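Local coordinates for Vv2_1132 (Vibrio vulnificus CMCP6, PDB 5Y9S), which probably binds DNA as a tetrameric LysR-type transcriptional regulator, adjusting gene expression, perhaps in response to a small-molecule ligand, at residues E15-S19 and K31-V35; T97-I103 and R291-F297; V104-A110 and T133-L137; L203-T209 and T233-L238. All coordinates share one frame; numbering follows the deposited sequence.

Contact 1: E15-S19 and K31-V35; sequences EDFLS and KARFV
R33 reaches D16 and E15 because its chain folds twice, at chi2 (-83°) and chi3 (-63°), which turns the guanidinium across helix 11-22. D16 has CG anti to its carbonyl carbon, and this carries OD1 to the edge of that guanidinium. There R33 NE gives D16 OD1 a short hydrogen bond of 2.6 Å, with an N-H...O angle of 158°. NE meets OD1 on the anti side of the carboxylate, and the oxygen stays near the guanidinium plane. R33 NH1 adds a weak bond to D16 OD1, 3.2 Å long, and also bonds K12 O of helix 11-22. One carboxylate oxygen therefore takes both donors in a salt bridge.

E15 comes over one face of the same guanidinium. Its CB lies over the centre of the group, 3.5 Å from R33 CZ. The E15 carboxylate gives a long salt bridge, OE1 3.6 Å from R33 NH2, through charge alone. S19 packs alongside the arginine stem, its CB 3.8 Å from R33 CD, and S19 OG touches A32 CB.

R33 follows the end of helix 26-32, where F34 is the C-prime residue of a Schellman motif. The contact lies in the helix-turn-helix domain and joins its first two helices. Helix 37-51 adds F40, which touches both D16 and R33, and R43, whose NE forms a salt bridge with D16 OD2. E15 and L18 pack on L80 of helix 67-90.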
loop_
_atom_site.group_PDB
_atom_site.type_symbol
_atom_site.label_atom_id
_atom_site.label_comp_id
_atom_site.label_asym_id
_atom_site.label_seq_id
_atom_site.Cartn_x
_atom_site.Cartn_y
_atom_site.Cartn_z
ATOM N N GLU D 15 13.268 4.158 -7.149
ATOM C CA GLU D 15 14.366 3.205 -7.323
ATOM C C GLU D 15 15.703 3.921 -7.281
ATOM O O GLU D 15 16.676 3.375 -6.751
ATOM C CB GLU D 15 14.211 2.417 -8.632
ATOM C CG GLU D 15 12.757 2.237 -9.088
ATOM C CD GLU D 15 12.616 1.489 -10.424
ATOM O OE1 GLU D 15 13.229 0.403 -10.554
ATOM O OE2 GLU D 15 11.900 1.982 -11.340
ATOM N N ASP D 16 15.769 5.150 -7.806
ATOM C CA ASP D 16 16.976 5.964 -7.615
ATOM C C ASP D 16 17.343 6.007 -6.147
ATOM O O ASP D 16 18.476 5.704 -5.761
ATOM C CB ASP D 16 16.761 7.391 -8.123
ATOM C CG ASP D 16 16.725 7.472 -9.628
ATOM O OD1 ASP D 16 17.113 6.479 -10.263
ATOM O OD2 ASP D 16 16.297 8.511 -10.183
ATOM N N PHE D 17 16.358 6.335 -5.310
ATOM C CA PHE D 17 16.590 6.417 -3.877
ATOM C C PHE D 17 17.074 5.076 -3.321
ATOM O O PHE D 17 18.124 5.008 -2.677
ATOM C CB PHE D 17 15.324 6.883 -3.170
ATOM C CG PHE D 17 15.377 6.687 -1.689
ATOM C CD1 PHE D 17 15.943 7.648 -0.864
ATOM C CD2 PHE D 17 14.871 5.524 -1.114
ATOM C CE1 PHE D 17 16.001 7.458 0.512
ATOM C CE2 PHE D 17 14.944 5.320 0.256
ATOM C CZ PHE D 17 15.504 6.300 1.073
ATOM N N LEU D 18 16.300 4.003 -3.533
ATOM C CA LEU D 18 16.704 2.682 -3.047
ATOM C C LEU D 18 18.120 2.333 -3.509
ATOM O O LEU D 18 18.970 1.902 -2.713
ATOM C CB LEU D 18 15.723 1.627 -3.542
ATOM C CG LEU D 18 14.276 1.709 -3.015
ATOM C CD1 LEU D 18 13.571 0.377 -3.110
ATOM C CD2 LEU D 18 14.222 2.174 -1.585
ATOM N N SER D 19 18.400 2.551 -4.798
ATOM C CA SER D 19 19.693 2.145 -5.348
ATOM C C SER D 19 20.848 2.886 -4.686
ATOM O O SER D 19 21.902 2.292 -4.446
ATOM C CB SER D 19 19.732 2.343 -6.865
ATOM O OG SER D 19 21.078 2.407 -7.302
ATOM N N LYS D 31 25.303 3.805 -12.256
ATOM C CA LYS D 31 25.446 2.675 -13.170
ATOM C C LYS D 31 24.317 1.674 -12.963
ATOM O O LYS D 31 23.661 1.253 -13.922
ATOM C CB LYS D 31 26.812 2.009 -12.991
ATOM C CG LYS D 31 28.002 2.864 -13.440
ATOM C CD LYS D 31 27.627 3.859 -14.544
ATOM C CE LYS D 31 27.787 5.315 -14.077
ATOM N NZ LYS D 31 27.197 6.280 -15.055
ATOM N N ALA D 32 24.050 1.313 -11.709
ATOM C CA ALA D 32 22.946 0.404 -11.423
ATOM C C ALA D 32 21.642 0.865 -12.063
ATOM O O ALA D 32 20.821 0.027 -12.452
ATOM C CB ALA D 32 22.778 0.241 -9.910
ATOM N N ARG D 33 21.446 2.181 -12.215
ATOM C CA ARG D 33 20.235 2.726 -12.818
ATOM C C ARG D 33 20.410 3.110 -14.288
ATOM O O ARG D 33 19.508 3.725 -14.871
ATOM C CB ARG D 33 19.742 3.932 -12.013
ATOM C CG ARG D 33 19.504 3.613 -10.532
ATOM C CD ARG D 33 18.128 2.986 -10.298
ATOM N NE ARG D 33 17.030 3.883 -10.640
ATOM C CZ ARG D 33 16.008 3.543 -11.413
ATOM N NH1 ARG D 33 15.039 4.408 -11.665
ATOM N NH2 ARG D 33 15.955 2.329 -11.936
ATOM N N PHE D 34 21.558 2.793 -14.890
ATOM C CA PHE D 34 21.773 2.932 -16.337
ATOM C C PHE D 34 21.572 4.366 -16.829
ATOM O O PHE D 34 20.967 4.601 -17.879
ATOM C CB PHE D 34 20.878 1.950 -17.112
ATOM C CG PHE D 34 20.991 0.535 -16.614
ATOM C CD1 PHE D 34 22.202 -0.142 -16.696
ATOM C CD2 PHE D 34 19.912 -0.096 -16.009
ATOM C CE1 PHE D 34 22.334 -1.435 -16.222
ATOM C CE2 PHE D 34 20.035 -1.392 -15.522
ATOM C CZ PHE D 34 21.250 -2.063 -15.632
ATOM N N VAL D 35 22.098 5.339 -16.075
ATOM C CA VAL D 35 22.104 6.745 -16.485
ATOM C C VAL D 35 23.476 7.337 -16.157
ATOM O O VAL D 35 24.296 6.714 -15.468
ATOM C CB VAL D 35 20.974 7.562 -15.813
ATOM C CG1 VAL D 35 19.610 7.010 -16.206
ATOM C CG2 VAL D 35 21.131 7.560 -14.285
#

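Contact 2: T97-I103 and R291-F297; sequences TDHTVRI and RAAVDQF
R291 lays the edge of its guanidinium against the turn before strand 100-103 and grips the carbonyl of T100 end-on. NH2 of R291 lies 2.7 Å from T100 O, above the carbonyl plane. R291 NH1 binds the same oxygen at 2.9 Å and approaches nearly in line with the carbonyl bond. Both bonds lie within the guanidinium plane, which helps fix its rotation. R291 NH2 also makes a weak bond of 3.1 Å to D98 O, inside the type I turn T97-T100.

R102 NH1 approaches R291 NH1 to 4.0 Å, with the two guanidinium planes 77° apart. D152 lies by both and forms a salt bridge with each, so the two positive charges share an acid.

Apolar packing follows further along the helix. V101 sends CG2 to A293 CB, at 4.0 Å. F297 has CG anti to its backbone N (chi1 -166°), and its ring meets I103 CD1 at 4.1 Å from CZ. V101 CG1 also comes near this ring.

Helix 292-297 crosses strand 100-103 at -66°, with axes 7.9 Å apart at the closest. The strand lies between parallel strands 129-134 and 153-157. F297 packs on both of them, through L130, L153 and F155.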
loop_
_atom_site.group_PDB
_atom_site.type_symbol
_atom_site.label_atom_id
_atom_site.label_comp_id
_atom_site.label_asym_id
_atom_site.label_seq_id
_atom_site.Cartn_x
_atom_site.Cartn_y
_atom_site.Cartn_z
ATOM N N THR D 97 5.942 -15.478 -30.387
ATOM C CA THR D 97 5.881 -15.820 -31.798
ATOM C C THR D 97 4.797 -16.860 -32.025
ATOM O O THR D 97 4.385 -17.580 -31.106
ATOM C CB THR D 97 7.216 -16.354 -32.312
ATOM O OG1 THR D 97 7.451 -17.649 -31.751
ATOM C CG2 THR D 97 8.348 -15.406 -31.944
ATOM N N ASP D 98 4.328 -16.939 -33.262
ATOM C CA ASP D 98 3.238 -17.865 -33.512
ATOM C C ASP D 98 3.715 -19.304 -33.635
ATOM O O ASP D 98 2.881 -20.184 -33.860
ATOM C CB ASP D 98 2.431 -17.438 -34.746
ATOM C CG ASP D 98 3.284 -17.229 -35.986
ATOM O OD1 ASP D 98 4.363 -17.840 -36.100
ATOM O OD2 ASP D 98 2.849 -16.466 -36.870
ATOM N N HIS D 99 5.018 -19.571 -33.474
ATOM C CA HIS D 99 5.519 -20.939 -33.337
ATOM C C HIS D 99 6.015 -21.234 -31.918
ATOM O O HIS D 99 6.759 -22.203 -31.707
ATOM C CB HIS D 99 6.621 -21.232 -34.364
ATOM C CG HIS D 99 7.930 -20.566 -34.062
ATOM N ND1 HIS D 99 8.024 -19.255 -33.636
ATOM C CD2 HIS D 99 9.201 -21.030 -34.133
ATOM C CE1 HIS D 99 9.296 -18.938 -33.468
ATOM N NE2 HIS D 99 10.032 -19.999 -33.760
ATOM N N THR D 100 5.614 -20.423 -30.939
ATOM C CA THR D 100 5.939 -20.696 -29.551
ATOM C C THR D 100 4.829 -21.536 -28.935
ATOM O O THR D 100 3.649 -21.174 -29.011
ATOM C CB THR D 100 6.120 -19.404 -28.745
ATOM O OG1 THR D 100 7.221 -18.642 -29.262
ATOM C CG2 THR D 100 6.378 -19.734 -27.294
ATOM N N VAL D 101 5.214 -22.654 -28.333
ATOM C CA VAL D 101 4.311 -23.497 -27.567
ATOM C C VAL D 101 4.541 -23.181 -26.093
ATOM O O VAL D 101 5.671 -23.298 -25.597
ATOM C CB VAL D 101 4.543 -24.986 -27.871
ATOM C CG1 VAL D 101 3.473 -25.845 -27.211
ATOM C CG2 VAL D 101 4.559 -25.224 -29.378
ATOM N N ARG D 102 3.477 -22.747 -25.410
ATOM C CA ARG D 102 3.528 -22.341 -24.006
ATOM C C ARG D 102 3.148 -23.540 -23.146
ATOM O O ARG D 102 2.076 -24.121 -23.329
ATOM C CB ARG D 102 2.586 -21.164 -23.741
ATOM C CG ARG D 102 3.183 -19.786 -24.059
ATOM C CD ARG D 102 2.116 -18.757 -24.485
ATOM N NE ARG D 102 1.000 -19.357 -25.226
ATOM C CZ ARG D 102 -0.201 -18.796 -25.363
ATOM N NH1 ARG D 102 -1.149 -19.413 -26.056
ATOM N NH2 ARG D 102 -0.465 -17.619 -24.795
ATOM N N ILE D 103 4.034 -23.923 -22.229
ATOM C CA ILE D 103 3.870 -25.140 -21.444
ATOM C C ILE D 103 3.989 -24.779 -19.973
ATOM O O ILE D 103 4.912 -24.057 -19.582
ATOM C CB ILE D 103 4.907 -26.208 -21.836
ATOM C CG1 ILE D 103 4.693 -26.636 -23.297
ATOM C CG2 ILE D 103 4.807 -27.377 -20.903
ATOM C CD1 ILE D 103 5.856 -27.372 -23.923
ATOM N N ARG D 291 -3.904 -23.829 -32.643
ATOM C CA ARG D 291 -2.667 -23.320 -33.210
ATOM C C ARG D 291 -1.896 -24.502 -33.780
ATOM O O ARG D 291 -1.803 -25.556 -33.139
ATOM C CB ARG D 291 -1.837 -22.576 -32.159
ATOM C CG ARG D 291 -2.637 -21.547 -31.334
ATOM C CD ARG D 291 -1.746 -20.724 -30.396
ATOM N NE ARG D 291 -0.417 -20.580 -30.973
ATOM C CZ ARG D 291 0.722 -20.820 -30.337
ATOM N NH1 ARG D 291 0.730 -21.196 -29.057
ATOM N NH2 ARG D 291 1.860 -20.673 -30.993
ATOM N N ALA D 292 -1.361 -24.336 -34.986
ATOM C CA ALA D 292 -0.678 -25.455 -35.624
ATOM C C ALA D 292 0.578 -25.860 -34.862
ATOM O O ALA D 292 0.954 -27.041 -34.870
ATOM C CB ALA D 292 -0.342 -25.117 -37.074
ATOM N N ALA D 293 1.238 -24.907 -34.198
ATOM C CA ALA D 293 2.374 -25.272 -33.364
ATOM C C ALA D 293 1.931 -26.178 -32.220
ATOM O O ALA D 293 2.593 -27.176 -31.912
ATOM C CB ALA D 293 3.067 -24.014 -32.838
ATOM N N VAL D 294 0.794 -25.868 -31.602
ATOM C CA VAL D 294 0.306 -26.705 -30.515
ATOM C C VAL D 294 -0.110 -28.078 -31.038
ATOM O O VAL D 294 0.208 -29.109 -30.435
ATOM C CB VAL D 294 -0.842 -25.997 -29.778
ATOM C CG1 VAL D 294 -1.330 -26.848 -28.624
ATOM C CG2 VAL D 294 -0.372 -24.663 -29.288
ATOM N N ASP D 295 -0.800 -28.120 -32.179
ATOM C CA ASP D 295 -1.187 -29.409 -32.748
ATOM C C ASP D 295 0.039 -30.233 -33.125
ATOM O O ASP D 295 0.133 -31.416 -32.774
ATOM C CB ASP D 295 -2.103 -29.205 -33.952
ATOM C CG ASP D 295 -3.569 -29.372 -33.591
ATOM O OD1 ASP D 295 -3.936 -30.471 -33.098
ATOM O OD2 ASP D 295 -4.342 -28.402 -33.780
ATOM N N GLN D 296 1.007 -29.625 -33.816
ATOM C CA GLN D 296 2.204 -30.383 -34.174
ATOM C C GLN D 296 2.840 -30.998 -32.936
ATOM O O GLN D 296 3.276 -32.155 -32.961
ATOM C CB GLN D 296 3.210 -29.495 -34.900
ATOM C CG GLN D 296 2.837 -29.139 -36.326
ATOM C CD GLN D 296 3.802 -28.134 -36.929
ATOM O OE1 GLN D 296 4.632 -27.560 -36.226
ATOM N NE2 GLN D 296 3.699 -27.918 -38.234
ATOM N N PHE D 297 2.871 -30.245 -31.832
ATOM C CA PHE D 297 3.382 -30.785 -30.577
ATOM C C PHE D 297 2.497 -31.910 -30.061
ATOM O O PHE D 297 2.988 -32.988 -29.702
ATOM C CB PHE D 297 3.480 -29.679 -29.530
ATOM C CG PHE D 297 4.305 -30.058 -28.332
ATOM C CD1 PHE D 297 3.795 -30.902 -27.360
ATOM C CD2 PHE D 297 5.599 -29.581 -28.185
ATOM C CE1 PHE D 297 4.553 -31.254 -26.263
ATOM C CE2 PHE D 297 6.360 -29.930 -27.088
ATOM C CZ PHE D 297 5.835 -30.770 -26.130
#

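Contact 3: V104-A110 and T133-L137; sequences VCLHTLA and TPSVL
H107 receives P134 over one face of its imidazole. P134 CB sits 3.8 Å from the ring centroid and only 9° off the normal, a CH-pi contact over the centre. V136 CG1 approaches the same ring obliquely, 3.8 Å from H107 CE1. P134 CG reaches A110 CB at 4.0 Å, so the proline bridges the first turn of helix 107-112.

V104 turns CG2 anti to its backbone N (chi1 60° for CG1), which brings CG2 to 3.7 Å from S135 CB. S135 OG accepts from L137 N at 3.0 Å, an ST turn, and is also hydrogen-bonded to H142 NE2.

The backbones meet where S135 N gives C105 O a hydrogen bond of 2.7 Å. P134 CA also lies 3.1 Å from C105 O, a CA-H...O contact beside that bond.

Across the subunit interface, H107 and V136 pack on V136 of the second subunit, while A110 O accepts from S237 OG of that subunit. The segments hold the C-terminal ends of neighbouring parallel strands 100-105 and 129-134 and what follows them. Strand 100-105, the short turn at L106 and helix 107-112 form a strand-to-helix connection in the LysR substrate-binding domain, consistent with its periplasmic-binding-protein-like alpha/beta fold.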
loop_
_atom_site.group_PDB
_atom_site.type_symbol
_atom_site.label_atom_id
_atom_site.label_comp_id
_atom_site.label_asym_id
_atom_site.label_seq_id
_atom_site.Cartn_x
_atom_site.Cartn_y
_atom_site.Cartn_z
ATOM N N VAL D 104 3.038 -25.246 -19.170
ATOM C CA VAL D 104 3.039 -25.061 -17.724
ATOM C C VAL D 104 3.022 -26.440 -17.077
ATOM O O VAL D 104 2.409 -27.372 -17.611
ATOM C CB VAL D 104 1.828 -24.223 -17.257
ATOM C CG1 VAL D 104 0.527 -24.913 -17.630
ATOM C CG2 VAL D 104 1.859 -24.008 -15.768
ATOM N N CYS D 105 3.705 -26.575 -15.943
ATOM C CA CYS D 105 3.754 -27.833 -15.205
ATOM C C CYS D 105 4.420 -27.589 -13.862
ATOM O O CYS D 105 4.894 -26.489 -13.564
ATOM C CB CYS D 105 4.523 -28.911 -15.959
ATOM S SG CYS D 105 6.212 -28.390 -16.352
ATOM N N LEU D 106 4.464 -28.648 -13.064
ATOM C CA LEU D 106 5.175 -28.601 -11.802
ATOM C C LEU D 106 6.675 -28.579 -12.060
ATOM O O LEU D 106 7.152 -28.995 -13.123
ATOM C CB LEU D 106 4.806 -29.801 -10.930
ATOM C CG LEU D 106 3.356 -29.789 -10.445
ATOM C CD1 LEU D 106 2.403 -30.460 -11.475
ATOM C CD2 LEU D 106 3.264 -30.418 -9.064
ATOM N N HIS D 107 7.418 -28.101 -11.051
ATOM C CA HIS D 107 8.868 -27.962 -11.170
ATOM C C HIS D 107 9.536 -29.284 -11.512
ATOM O O HIS D 107 10.437 -29.330 -12.359
ATOM C CB HIS D 107 9.457 -27.421 -9.870
ATOM C CG HIS D 107 9.323 -25.941 -9.714
ATOM N ND1 HIS D 107 8.108 -25.319 -9.533
ATOM C CD2 HIS D 107 10.255 -24.959 -9.716
ATOM C CE1 HIS D 107 8.296 -24.016 -9.421
ATOM N NE2 HIS D 107 9.592 -23.771 -9.528
ATOM N N THR D 108 9.122 -30.368 -10.846
ATOM C CA THR D 108 9.793 -31.649 -11.041
ATOM C C THR D 108 9.657 -32.108 -12.485
ATOM O O THR D 108 10.648 -32.461 -13.133
ATOM C CB THR D 108 9.223 -32.699 -10.085
ATOM O OG1 THR D 108 7.823 -32.870 -10.338
ATOM C CG2 THR D 108 9.399 -32.250 -8.645
ATOM N N LEU D 109 8.433 -32.073 -13.015
ATOM C CA LEU D 109 8.204 -32.547 -14.373
ATOM C C LEU D 109 9.003 -31.740 -15.378
ATOM O O LEU D 109 9.385 -32.262 -16.431
ATOM C CB LEU D 109 6.713 -32.486 -14.698
ATOM C CG LEU D 109 5.784 -33.413 -13.908
ATOM C CD1 LEU D 109 4.356 -33.257 -14.392
ATOM C CD2 LEU D 109 6.252 -34.857 -14.054
ATOM N N ALA D 110 9.296 -30.479 -15.056
ATOM C CA ALA D 110 9.973 -29.604 -16.004
ATOM C C ALA D 110 11.425 -30.002 -16.274
ATOM O O ALA D 110 11.985 -29.555 -17.281
ATOM C CB ALA D 110 9.916 -28.159 -15.505
ATOM N N THR D 133 7.209 -22.850 -18.329
ATOM C CA THR D 133 7.217 -22.139 -17.053
ATOM C C THR D 133 6.694 -23.047 -15.955
ATOM O O THR D 133 5.471 -23.242 -15.842
ATOM C CB THR D 133 6.378 -20.865 -17.112
ATOM O OG1 THR D 133 5.028 -21.184 -16.764
ATOM C CG2 THR D 133 6.423 -20.269 -18.495
ATOM N N PRO D 134 7.564 -23.600 -15.104
ATOM C CA PRO D 134 7.075 -24.391 -13.974
ATOM C C PRO D 134 6.268 -23.496 -13.054
ATOM O O PRO D 134 6.523 -22.297 -12.953
ATOM C CB PRO D 134 8.355 -24.888 -13.297
ATOM C CG PRO D 134 9.492 -24.422 -14.169
ATOM C CD PRO D 134 8.989 -23.280 -14.966
ATOM N N SER D 135 5.284 -24.086 -12.378
ATOM C CA SER D 135 4.335 -23.294 -11.607
ATOM C C SER D 135 3.839 -24.094 -10.414
ATOM O O SER D 135 3.543 -25.286 -10.539
ATOM C CB SER D 135 3.143 -22.872 -12.479
ATOM O OG SER D 135 2.110 -22.286 -11.698
ATOM N N VAL D 136 3.741 -23.433 -9.260
ATOM C CA VAL D 136 3.116 -24.035 -8.085
ATOM C C VAL D 136 1.687 -23.554 -7.901
ATOM O O VAL D 136 1.069 -23.862 -6.881
ATOM C CB VAL D 136 3.928 -23.788 -6.794
ATOM C CG1 VAL D 136 5.364 -24.230 -6.969
ATOM C CG2 VAL D 136 3.857 -22.312 -6.357
ATOM N N LEU D 137 1.152 -22.779 -8.845
ATOM C CA LEU D 137 -0.268 -22.478 -8.784
ATOM C C LEU D 137 -1.056 -23.785 -8.922
ATOM O O LEU D 137 -0.526 -24.833 -9.296
ATOM C CB LEU D 137 -0.656 -21.471 -9.865
ATOM C CG LEU D 137 -0.048 -20.062 -9.809
ATOM C CD1 LEU D 137 -0.220 -19.403 -11.153
ATOM C CD2 LEU D 137 -0.661 -19.178 -8.712
#

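Contact 4: L203-T209 and T233-L238; sequences LSYSEHT and TLSESL
L203-T209 leaves strand 199-205 through a type I turn, S206 to T209, while T233-L238 enters helix 235-243, and the CA atoms of S206 and T233 come within 5.4 Å. Y205 and L238 carry the packing. L238 CD1 lies over one face of the Y205 ring, 3.5 Å from its centroid and 18° off the normal, in a CH-pi contact shifted toward the hydroxyl end. The other branch, CD2, comes 3.6 Å from L203 CB, so the two branches of L238 divide between L203 and the tyrosine.

With CG anti to its carbonyl carbon (chi1 -69°), Y205 extends to S235, whose OG lies in the ring plane. Y205 OH and S235 OG share a hydrogen bond of 2.7 Å. S235 is the main partner of this buried hydroxyl, with W250 O a weak second.

At the turn, T233 CG2 rests 3.6 Å from T209 CG2 and touches S206 OG. T209 OG1 bonds S206 O at 2.9 Å and caps S212 N of helix 210-220.

E236 OE1 bonds H107 NE2 of the second subunit. Helix 235-243 links strand 225-232 to strand 248-252, both parallel to strand 199-205. The contact thus packs a crossover helix on the sheet, consistent with a periplasmic-binding-protein-like alpha/beta domain.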
loop_
_atom_site.group_PDB
_atom_site.type_symbol
_atom_site.label_atom_id
_atom_site.label_comp_id
_atom_site.label_asym_id
_atom_site.label_seq_id
_atom_site.Cartn_x
_atom_site.Cartn_y
_atom_site.Cartn_z
ATOM N N LEU D 203 13.250 -40.849 3.141
ATOM C CA LEU D 203 13.356 -39.570 2.434
ATOM C C LEU D 203 12.022 -39.311 1.734
ATOM O O LEU D 203 11.703 -39.970 0.742
ATOM C CB LEU D 203 14.506 -39.586 1.427
ATOM C CG LEU D 203 15.816 -40.267 1.832
ATOM C CD1 LEU D 203 16.576 -40.774 0.593
ATOM C CD2 LEU D 203 16.682 -39.310 2.626
ATOM N N SER D 204 11.258 -38.348 2.239
ATOM C CA SER D 204 9.830 -38.249 1.964
ATOM C C SER D 204 9.477 -36.956 1.233
ATOM O O SER D 204 10.266 -36.006 1.158
ATOM C CB SER D 204 9.033 -38.308 3.266
ATOM O OG SER D 204 9.228 -37.110 3.992
ATOM N N TYR D 205 8.250 -36.918 0.716
ATOM C CA TYR D 205 7.733 -35.725 0.062
ATOM C C TYR D 205 6.988 -34.853 1.062
ATOM O O TYR D 205 6.417 -35.341 2.039
ATOM C CB TYR D 205 6.793 -36.093 -1.071
ATOM C CG TYR D 205 7.446 -36.744 -2.269
ATOM C CD1 TYR D 205 7.930 -35.977 -3.309
ATOM C CD2 TYR D 205 7.506 -38.135 -2.388
ATOM C CE1 TYR D 205 8.497 -36.555 -4.432
ATOM C CE2 TYR D 205 8.069 -38.724 -3.493
ATOM C CZ TYR D 205 8.561 -37.931 -4.515
ATOM O OH TYR D 205 9.127 -38.510 -5.621
ATOM N N SER D 206 7.018 -33.550 0.822
ATOM C CA SER D 206 6.205 -32.622 1.602
ATOM C C SER D 206 4.728 -32.968 1.467
ATOM O O SER D 206 4.273 -33.471 0.435
ATOM C CB SER D 206 6.454 -31.195 1.134
ATOM O OG SER D 206 7.853 -30.969 1.057
ATOM N N GLU D 207 3.965 -32.683 2.521
ATOM C CA GLU D 207 2.611 -33.214 2.552
ATOM C C GLU D 207 1.707 -32.564 1.526
ATOM O O GLU D 207 0.622 -33.091 1.269
ATOM C CB GLU D 207 2.011 -33.068 3.949
ATOM C CG GLU D 207 2.377 -31.785 4.638
ATOM C CD GLU D 207 1.688 -31.647 5.972
ATOM O OE1 GLU D 207 1.964 -30.661 6.692
ATOM O OE2 GLU D 207 0.867 -32.531 6.297
ATOM N N HIS D 208 2.132 -31.467 0.911
ATOM C CA HIS D 208 1.276 -30.711 0.007
ATOM C C HIS D 208 1.687 -30.878 -1.452
ATOM O O HIS D 208 1.569 -29.951 -2.257
ATOM C CB HIS D 208 1.264 -29.243 0.428
ATOM C CG HIS D 208 0.824 -29.042 1.848
ATOM N ND1 HIS D 208 -0.427 -29.417 2.300
ATOM C CD2 HIS D 208 1.476 -28.538 2.924
ATOM C CE1 HIS D 208 -0.528 -29.146 3.589
ATOM N NE2 HIS D 208 0.611 -28.609 3.992
ATOM N N THR D 209 2.165 -32.057 -1.801
ATOM C CA THR D 209 2.513 -32.414 -3.162
ATOM C C THR D 209 1.589 -33.529 -3.620
ATOM O O THR D 209 1.035 -34.274 -2.811
ATOM C CB THR D 209 3.958 -32.899 -3.241
ATOM O OG1 THR D 209 4.102 -34.056 -2.402
ATOM C CG2 THR D 209 4.901 -31.831 -2.757
ATOM N N THR D 233 9.905 -31.094 -1.767
ATOM C CA THR D 233 8.944 -31.148 -2.859
ATOM C C THR D 233 9.562 -31.708 -4.137
ATOM O O THR D 233 8.834 -31.961 -5.102
ATOM C CB THR D 233 8.367 -29.761 -3.142
ATOM O OG1 THR D 233 9.452 -28.814 -3.286
ATOM C CG2 THR D 233 7.419 -29.303 -1.997
ATOM N N LEU D 234 10.875 -31.906 -4.168
ATOM C CA LEU D 234 11.617 -32.109 -5.413
ATOM C C LEU D 234 12.101 -33.547 -5.482
ATOM O O LEU D 234 13.018 -33.934 -4.747
ATOM C CB LEU D 234 12.787 -31.131 -5.513
ATOM C CG LEU D 234 12.347 -29.672 -5.397
ATOM C CD1 LEU D 234 13.519 -28.746 -5.330
ATOM C CD2 LEU D 234 11.432 -29.296 -6.571
ATOM N N SER D 235 11.484 -34.325 -6.378
ATOM C CA SER D 235 11.930 -35.692 -6.634
ATOM C C SER D 235 13.436 -35.755 -6.815
ATOM O O SER D 235 14.108 -36.632 -6.257
ATOM C CB SER D 235 11.218 -36.250 -7.873
ATOM O OG SER D 235 9.966 -36.789 -7.495
ATOM N N GLU D 236 13.988 -34.801 -7.561
ATOM C CA GLU D 236 15.405 -34.822 -7.893
ATOM C C GLU D 236 16.283 -34.675 -6.662
ATOM O O GLU D 236 17.434 -35.120 -6.683
ATOM C CB GLU D 236 15.718 -33.719 -8.911
ATOM C CG GLU D 236 14.604 -33.511 -9.976
ATOM C CD GLU D 236 13.394 -32.714 -9.453
ATOM O OE1 GLU D 236 13.545 -31.533 -9.110
ATOM O OE2 GLU D 236 12.295 -33.294 -9.339
ATOM N N SER D 237 15.764 -34.075 -5.591
ATOM C CA SER D 237 16.525 -33.970 -4.347
ATOM C C SER D 237 16.511 -35.288 -3.598
ATOM O O SER D 237 17.540 -35.698 -3.052
ATOM C CB SER D 237 15.953 -32.875 -3.445
ATOM O OG SER D 237 16.416 -31.623 -3.858
ATOM N N LEU D 238 15.342 -35.938 -3.535
ATOM C CA LEU D 238 15.292 -37.267 -2.959
ATOM C C LEU D 238 16.341 -38.152 -3.609
ATOM O O LEU D 238 17.099 -38.845 -2.916
ATOM C CB LEU D 238 13.904 -37.874 -3.130
ATOM C CG LEU D 238 12.825 -37.106 -2.384
ATOM C CD1 LEU D 238 11.481 -37.609 -2.846
ATOM C CD2 LEU D 238 12.976 -37.230 -0.877
#

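In the fold
Contact 1 comes first along the chain, in the helix-turn-helix domain, about 33 Å from contact 3 and about 40 Å from contact 4 between centres. Contacts 2, 3 and 4 lie in the substrate-binding domain and reach one mixed sheet. Contact 2 closes a long loop that contains contact 3 and then contact 4. Contacts 2 and 3 share strand 100-105, and I103 O lies 2.9 Å from T133 N where they join. Contacts 3 and 4 meet at T108, which packs on L234 and E236. Both also touch the second subunit, which places this part of the domain at a subunit interface of the tetramer. Contact 1 stands apart from it, in the probable DNA-binding part.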